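Local coordinates for protein transcription termination factor FttA (Pyrococcus horikoshii, PDB 3AF6) that probably terminates transcription by cleaving nascent RNA, as a zinc-dependent nuclease of the metallo-beta-lactamase superfamily that carries KH and beta-CASP domains, at residues A[322-325]-A[326-329]; A[156-159]-A[160-163]; A[179-182]-A[183-186]. One frame throughout, in Å; residues are numbered along the deposited sequence.

Interaction 1 of 3, residues A[322-325]-A[326-329]; sequences TLDY and GEVR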
loop_
_atom_site.group_PDB
_atom_site.type_symbol
_atom_site.label_atom_id
_atom_site.label_comp_id
_atom_site.label_asym_id
_atom_site.label_seq_id
_atom_site.Cartn_x
_atom_site.Cartn_y
_atom_site.Cartn_z
ATOM N N THR A 322 -1.945 -9.006 6.571
ATOM C CA THR A 322 -2.878 -8.184 5.806
ATOM C C THR A 322 -4.263 -8.050 6.424
ATOM O O THR A 322 -4.722 -8.908 7.182
ATOM C CB THR A 322 -3.036 -8.696 4.372
ATOM O OG1 THR A 322 -3.695 -9.969 4.388
ATOM C CG2 THR A 322 -1.667 -8.823 3.702
ATOM N N LEU A 323 -4.923 -6.957 6.071
ATOM C CA LEU A 323 -6.242 -6.647 6.586
ATOM C C LEU A 323 -6.970 -5.889 5.491
ATOM O O LEU A 323 -6.393 -4.989 4.879
ATOM C CB LEU A 323 -6.090 -5.740 7.804
ATOM C CG LEU A 323 -6.805 -6.047 9.113
ATOM C CD1 LEU A 323 -6.404 -7.432 9.620
ATOM C CD2 LEU A 323 -6.440 -4.974 10.140
ATOM N N ASP A 324 -8.225 -6.244 5.230
ATOM C CA ASP A 324 -9.007 -5.530 4.220
ATOM C C ASP A 324 -9.706 -4.346 4.888
ATOM O O ASP A 324 -9.801 -4.285 6.117
ATOM C CB ASP A 324 -10.056 -6.448 3.607
ATOM C CG ASP A 324 -9.449 -7.553 2.770
ATOM O OD1 ASP A 324 -8.627 -7.248 1.883
ATOM O OD2 ASP A 324 -9.809 -8.730 2.992
ATOM N N TYR A 325 -10.189 -3.399 4.093
ATOM C CA TYR A 325 -10.893 -2.250 4.665
ATOM C C TYR A 325 -12.024 -2.727 5.584
ATOM O O TYR A 325 -12.565 -3.822 5.418
ATOM C CB TYR A 325 -11.505 -1.372 3.570
ATOM C CG TYR A 325 -10.524 -0.743 2.603
ATOM C CD1 TYR A 325 -9.279 -0.272 3.037
ATOM C CD2 TYR A 325 -10.864 -0.560 1.262
ATOM C CE1 TYR A 325 -8.399 0.366 2.158
ATOM C CE2 TYR A 325 -10.001 0.080 0.380
ATOM C CZ TYR A 325 -8.768 0.541 0.832
ATOM O OH TYR A 325 -7.907 1.171 -0.046
ATOM N N GLY A 326 -12.364 -1.901 6.564
ATOM C CA GLY A 326 -13.448 -2.229 7.473
ATOM C C GLY A 326 -13.272 -3.363 8.458
ATOM O O GLY A 326 -14.136 -3.560 9.305
ATOM N N GLU A 327 -12.179 -4.110 8.376
ATOM C CA GLU A 327 -11.981 -5.216 9.308
ATOM C C GLU A 327 -11.317 -4.820 10.630
ATOM O O GLU A 327 -10.107 -4.637 10.703
ATOM C CB GLU A 327 -11.184 -6.335 8.635
ATOM C CG GLU A 327 -12.045 -7.334 7.857
ATOM C CD GLU A 327 -11.223 -8.265 6.954
ATOM O OE1 GLU A 327 -10.170 -8.778 7.405
ATOM O OE2 GLU A 327 -11.644 -8.489 5.795
ATOM N N VAL A 328 -12.131 -4.703 11.673
ATOM C CA VAL A 328 -11.671 -4.334 13.011
ATOM C C VAL A 328 -10.876 -5.454 13.682
ATOM O O VAL A 328 -11.382 -6.559 13.837
ATOM C CB VAL A 328 -12.879 -3.986 13.914
ATOM C CG1 VAL A 328 -12.402 -3.550 15.284
ATOM C CG2 VAL A 328 -13.700 -2.888 13.280
ATOM N N ARG A 329 -9.643 -5.179 14.094
ATOM C CA ARG A 329 -8.842 -6.211 14.753
ATOM C C ARG A 329 -8.054 -5.691 15.943
ATOM O O ARG A 329 -7.477 -4.613 15.882
ATOM C CB ARG A 329 -7.855 -6.849 13.770
ATOM C CG ARG A 329 -8.484 -7.516 12.559
ATOM C CD ARG A 329 -9.036 -8.902 12.866
ATOM N NE ARG A 329 -9.614 -9.509 11.667
ATOM C CZ ARG A 329 -10.844 -9.262 11.221
ATOM N NH1 ARG A 329 -11.642 -8.431 11.881
ATOM N NH2 ARG A 329 -11.271 -9.826 10.096
HETATM O O HOH W 1 -9.358 -3.183 8.627
#
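A type II beta turn running from Asp324 to Glu327 lies in the short link between strands 320-322 and 329-332, which belong to the two different sheets of the metallo-beta-lactamase fold. It is closed by Glu327 N, which donates to Asp324 O over 3.3 Å, and Gly326 takes the third position with a positive phi of 69°. One water reinforces the closure, donating to Asp324 O at 2.8 Å and to Glu327 O at 2.6 Å. From the residues that flank the turn, Leu323 CD1 packs obliquely on Arg329 CG at 3.6 Å. The Arg329 chain bends at chi2 (-80°), and Glu327 CB lies over one face of the guanidinium, toward the rim. Arg329 NH1 gives a hydrogen bond to Val328 O, 2.7 Å away. The Tyr325 side chain points away from the turn, and its OH is hydrogen-bonded to Ser348 O. Asp324 and Glu327 run side by side, their carboxylate planes nearly perpendicular and Asp324 OD2 and Glu327 OE2 3.4 Å apart, while Asp324 OD1 is bonded to Tyr475 OH. Two like charges thus meet, and the purely electrostatic 3.1 Å salt bridge from Arg329 NH2 to Glu327 OE1, an oxygen well out of the guanidinium plane, probably offsets part of their repulsion.

Interaction 2 of 3, residues A[156-159]-A[160-163]; sequences IRQI and LQTE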
loop_
_atom_site.group_PDB
_atom_site.type_symbol
_atom_site.label_atom_id
_atom_site.label_comp_id
_atom_site.label_asym_id
_atom_site.label_seq_id
_atom_site.Cartn_x
_atom_site.Cartn_y
_atom_site.Cartn_z
ATOM N N ILE A 156 5.695 -13.751 -3.464
ATOM C CA ILE A 156 5.177 -13.706 -2.107
ATOM C C ILE A 156 4.543 -15.054 -1.766
ATOM O O ILE A 156 4.838 -15.656 -0.731
ATOM C CB ILE A 156 4.127 -12.583 -1.963
ATOM C CG1 ILE A 156 4.795 -11.225 -2.178
ATOM C CG2 ILE A 156 3.469 -12.650 -0.603
ATOM C CD1 ILE A 156 3.848 -10.054 -2.115
ATOM N N ARG A 157 3.674 -15.530 -2.652
ATOM C CA ARG A 157 2.994 -16.804 -2.448
ATOM C C ARG A 157 4.023 -17.910 -2.234
ATOM O O ARG A 157 3.848 -18.787 -1.395
ATOM C CB ARG A 157 2.111 -17.117 -3.659
ATOM C CG ARG A 157 1.162 -18.287 -3.452
ATOM C CD ARG A 157 -0.211 -18.000 -4.067
ATOM N NE ARG A 157 -0.153 -17.816 -5.516
ATOM C CZ ARG A 157 -1.182 -17.419 -6.260
ATOM N NH1 ARG A 157 -2.354 -17.160 -5.691
ATOM N NH2 ARG A 157 -1.043 -17.280 -7.574
ATOM N N GLN A 158 5.105 -17.845 -3.000
ATOM C CA GLN A 158 6.188 -18.819 -2.916
ATOM C C GLN A 158 6.832 -18.779 -1.532
ATOM O O GLN A 158 7.063 -19.815 -0.911
ATOM C CB GLN A 158 7.243 -18.502 -3.985
ATOM C CG GLN A 158 8.395 -19.496 -4.071
ATOM C CD GLN A 158 8.006 -20.793 -4.764
ATOM O OE1 GLN A 158 7.101 -21.505 -4.321
ATOM N NE2 GLN A 158 8.691 -21.102 -5.861
ATOM N N ILE A 159 7.116 -17.569 -1.057
ATOM C CA ILE A 159 7.746 -17.370 0.246
ATOM C C ILE A 159 6.853 -17.818 1.392
ATOM O O ILE A 159 7.322 -18.426 2.354
ATOM C CB ILE A 159 8.126 -15.889 0.447
ATOM C CG1 ILE A 159 9.183 -15.492 -0.582
ATOM C CG2 ILE A 159 8.643 -15.665 1.854
ATOM C CD1 ILE A 159 9.481 -14.029 -0.619
ATOM N N LEU A 160 5.564 -17.525 1.284
ATOM C CA LEU A 160 4.614 -17.902 2.320
ATOM C C LEU A 160 4.399 -19.407 2.448
ATOM O O LEU A 160 4.270 -19.916 3.561
ATOM C CB LEU A 160 3.272 -17.204 2.079
ATOM C CG LEU A 160 2.979 -15.960 2.925
ATOM C CD1 LEU A 160 4.200 -15.066 3.004
ATOM C CD2 LEU A 160 1.800 -15.219 2.322
ATOM N N GLN A 161 4.366 -20.121 1.324
ATOM C CA GLN A 161 4.153 -21.564 1.371
ATOM C C GLN A 161 5.419 -22.355 1.692
ATOM O O GLN A 161 5.349 -23.421 2.303
ATOM C CB GLN A 161 3.537 -22.067 0.057
ATOM C CG GLN A 161 4.326 -21.733 -1.203
ATOM C CD GLN A 161 3.741 -22.373 -2.468
ATOM O OE1 GLN A 161 4.152 -22.051 -3.592
ATOM N NE2 GLN A 161 2.785 -23.288 -2.288
ATOM N N THR A 162 6.575 -21.836 1.293
ATOM C CA THR A 162 7.831 -22.529 1.562
ATOM C C THR A 162 8.442 -22.058 2.874
ATOM O O THR A 162 9.625 -22.277 3.131
ATOM C CB THR A 162 8.862 -22.303 0.432
ATOM O OG1 THR A 162 9.136 -20.904 0.306
ATOM C CG2 THR A 162 8.332 -22.832 -0.895
ATOM N N GLU A 163 7.628 -21.411 3.700
ATOM C CA GLU A 163 8.081 -20.897 4.988
ATOM C C GLU A 163 6.999 -21.110 6.036
ATOM O O GLU A 163 7.040 -20.505 7.104
ATOM C CB GLU A 163 8.383 -19.399 4.889
ATOM C CG GLU A 163 9.632 -19.014 4.100
ATOM C CD GLU A 163 10.895 -19.058 4.943
ATOM O OE1 GLU A 163 11.863 -18.335 4.611
ATOM O OE2 GLU A 163 10.922 -19.820 5.934
#
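Gln158 and Thr162 meet at a single carbonyl oxygen that serves two donors. Thr162 N reaches Gln158 O at 3.0 Å in the ordinary helical pattern, and Thr162 OG1 donates to the same oxygen over 2.6 Å. The two donors come in from opposite faces of the carbonyl plane, so amide and hydroxyl grip the oxygen between them. The hydroxyl can do this because chi1 of 60° sets OG1 between the backbone N and the carbonyl carbon of Thr162, folded back toward the preceding turn, while CG2 lies beside the backbone N.

The two preceding acceptors are each met by an amide four residues on: Leu160 N donates to Ile156 O (2.8 Å) and Gln161 N to Arg157 O (3.1 Å). This is the C-terminal end of helix 151-161 in the archaeal CPSF-KH region. Thr162 is the first residue to leave helical geometry, and Glu163 follows directly as the N-cap position of helix 164-178, making a tight helix-to-helix junction. The ladder accordingly breaks at the next step, where Glu163 N stands 3.3 Å from Ile159 O at an angle too poor for a hydrogen bond.

On the apolar side, Ile156 CG2 and Leu160 CD2 approach to 4.2 Å, and both residues pack with Ile159 on Ile317 of helix 310-319. Ile159 and Glu163 lie alongside each other, pointing the same way, with Ile159 CG2 and Glu163 CG 4.2 Å apart. The charged ends look elsewhere: Arg157 NH2 forms a salt bridge with Glu114, whereas Glu163 OE1 forms a long, weak ion pair with Lys318 and its OE2 lies near the like charge of Asp166.

Interaction 3 of 3, residues A[179-182]-A[183-186]; sequences YRKP and EYKS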
loop_
_atom_site.group_PDB
_atom_site.type_symbol
_atom_site.label_atom_id
_atom_site.label_comp_id
_atom_site.label_asym_id
_atom_site.label_seq_id
_atom_site.Cartn_x
_atom_site.Cartn_y
_atom_site.Cartn_z
ATOM N N TYR A 179 -2.623 -10.469 23.255
ATOM C CA TYR A 179 -3.464 -10.807 24.397
ATOM C C TYR A 179 -2.693 -11.026 25.695
ATOM O O TYR A 179 -3.102 -11.820 26.550
ATOM C CB TYR A 179 -4.306 -12.030 24.043
ATOM C CG TYR A 179 -5.186 -11.749 22.854
ATOM C CD1 TYR A 179 -6.362 -11.015 23.002
ATOM C CD2 TYR A 179 -4.790 -12.107 21.564
ATOM C CE1 TYR A 179 -7.122 -10.632 21.899
ATOM C CE2 TYR A 179 -5.547 -11.725 20.451
ATOM C CZ TYR A 179 -6.710 -10.983 20.633
ATOM O OH TYR A 179 -7.452 -10.564 19.555
ATOM N N ARG A 180 -1.582 -10.303 25.844
ATOM C CA ARG A 180 -0.766 -10.407 27.043
ATOM C C ARG A 180 -1.601 -10.000 28.261
ATOM O O ARG A 180 -1.154 -10.110 29.406
ATOM C CB ARG A 180 0.490 -9.524 26.923
ATOM C CG ARG A 180 0.237 -8.049 26.605
ATOM C CD ARG A 180 1.522 -7.238 26.700
ATOM N NE ARG A 180 1.385 -5.877 26.185
ATOM C CZ ARG A 180 1.282 -5.567 24.896
ATOM N NH1 ARG A 180 1.297 -6.523 23.985
ATOM N NH2 ARG A 180 1.184 -4.302 24.512
ATOM N N LYS A 181 -2.816 -9.527 27.999
ATOM C CA LYS A 181 -3.740 -9.131 29.054
ATOM C C LYS A 181 -5.074 -8.758 28.427
ATOM O O LYS A 181 -5.156 -8.565 27.220
ATOM C CB LYS A 181 -3.177 -7.961 29.862
ATOM C CG LYS A 181 -2.902 -6.716 29.059
ATOM C CD LYS A 181 -2.440 -5.599 29.969
ATOM C CE LYS A 181 -3.506 -5.237 30.982
ATOM N NZ LYS A 181 -3.061 -4.097 31.819
ATOM N N PRO A 182 -6.141 -8.670 29.235
ATOM C CA PRO A 182 -7.475 -8.324 28.731
ATOM C C PRO A 182 -7.626 -6.863 28.336
ATOM O O PRO A 182 -6.783 -6.045 28.698
ATOM C CB PRO A 182 -8.384 -8.713 29.892
ATOM C CG PRO A 182 -7.530 -8.435 31.079
ATOM C CD PRO A 182 -6.203 -9.024 30.663
ATOM N N GLU A 183 -8.698 -6.546 27.602
ATOM C CA GLU A 183 -8.958 -5.176 27.159
ATOM C C GLU A 183 -8.547 -4.218 28.253
ATOM O O GLU A 183 -8.952 -4.359 29.401
ATOM C CB GLU A 183 -10.434 -4.964 26.805
ATOM C CG GLU A 183 -10.854 -5.638 25.500
ATOM C CD GLU A 183 -12.107 -5.015 24.870
ATOM O OE1 GLU A 183 -13.139 -4.877 25.575
ATOM O OE2 GLU A 183 -12.058 -4.673 23.663
ATOM N N TYR A 184 -7.744 -3.234 27.880
ATOM C CA TYR A 184 -7.217 -2.282 28.835
ATOM C C TYR A 184 -7.608 -0.834 28.569
ATOM O O TYR A 184 -7.699 -0.404 27.427
ATOM C CB TYR A 184 -5.693 -2.425 28.842
ATOM C CG TYR A 184 -4.963 -1.514 29.789
ATOM C CD1 TYR A 184 -5.263 -1.513 31.151
ATOM C CD2 TYR A 184 -3.934 -0.689 29.336
ATOM C CE1 TYR A 184 -4.545 -0.710 32.046
ATOM C CE2 TYR A 184 -3.212 0.114 30.215
ATOM C CZ TYR A 184 -3.518 0.098 31.572
ATOM O OH TYR A 184 -2.795 0.863 32.459
ATOM N N LYS A 185 -7.837 -0.085 29.640
ATOM C CA LYS A 185 -8.188 1.323 29.528
ATOM C C LYS A 185 -6.921 2.095 29.883
ATOM O O LYS A 185 -6.545 2.197 31.052
ATOM C CB LYS A 185 -9.320 1.678 30.497
ATOM C CG LYS A 185 -9.812 3.112 30.377
ATOM C CD LYS A 185 -10.865 3.433 31.437
ATOM C CE LYS A 185 -11.288 4.903 31.380
ATOM N NZ LYS A 185 -12.468 5.209 32.254
ATOM N N SER A 186 -6.272 2.624 28.851
ATOM C CA SER A 186 -5.023 3.371 28.970
ATOM C C SER A 186 -5.040 4.571 29.925
ATOM O O SER A 186 -6.039 5.295 30.026
ATOM C CB SER A 186 -4.597 3.853 27.581
ATOM O OG SER A 186 -4.732 2.831 26.606
#
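Lys181 reaches along an irregular loop to lay its ammonium group over one face of the Tyr184 ring, a cation-pi contact between residues three apart. Lys181 NZ stands 3.8 Å from the centroid of the Tyr184 ring and 24° off the ring normal. It is displaced toward the rim, with Tyr184 CD1 the closest ring atom to Lys181 NZ at 3.5 Å and Tyr184 CE1 next at 3.7 Å. Lys181 CE follows the ammonium in, lying 4.1 Å from Tyr184 CD1, so the end of the aliphatic chain shares in the packing.

The conformations explain how so long a side chain finds its target. At Lys181, chi1 of 60° starts CG between the backbone N and the carbonyl carbon; the chain then runs straight until a bend at chi3 (-62°) brings CE and NZ in toward the tyrosine, and the two side chains meet at a slant. Tyr184, for its part, holds CG anti to the backbone N, and the ring presents a face to the lysine. The backbone is extended through Pro182 and Glu183, with no hydrogen bond between the two segments, and Pro182 O faces Tyr184 CB at 3.8 Å. On the far face of the Tyr184 ring, near its rim, lies Ser186 N, 4.1 Å above the plane of that ring.

This loop joins helix 164-178 of the KH region to strand 189-193 of the metallo-beta-lactamase sheet. Glu183 makes a salt bridge with Arg336 and Arg180 pairs with Asp250 and Glu211, while Pro182 packs on Ile14 of helix 11-22. Tyr184 OH is hydrogen-bonded to Asp210, a carboxylate that would probably make the ring more electron-rich and so favour the ammonium over its face.

Three local contacts of one chain lie around the junction of the KH and metallo-beta-lactamase regions. Interactions 2 and 3 flank helix 164-178, their centres about 33 Å apart. The centre of interaction 1 is about 22 Å from that of interaction 2 and 20 Å from that of interaction 3; nearest atoms are about 7 and 6 Å away, without touching. Shared neighbours bridge these gaps: Arg285 meets Thr322 as well as Ile156 and Leu160, and Arg336 packs on Val328 while pairing with Glu183. Interaction 1 alone approaches the active site. The Tyr325 side chain is about 8 Å from those of the zinc ligands His256 and His344, about 12 Å from a zinc ion and about 3 Å from a sulfate, probably from the crystallisation liquor.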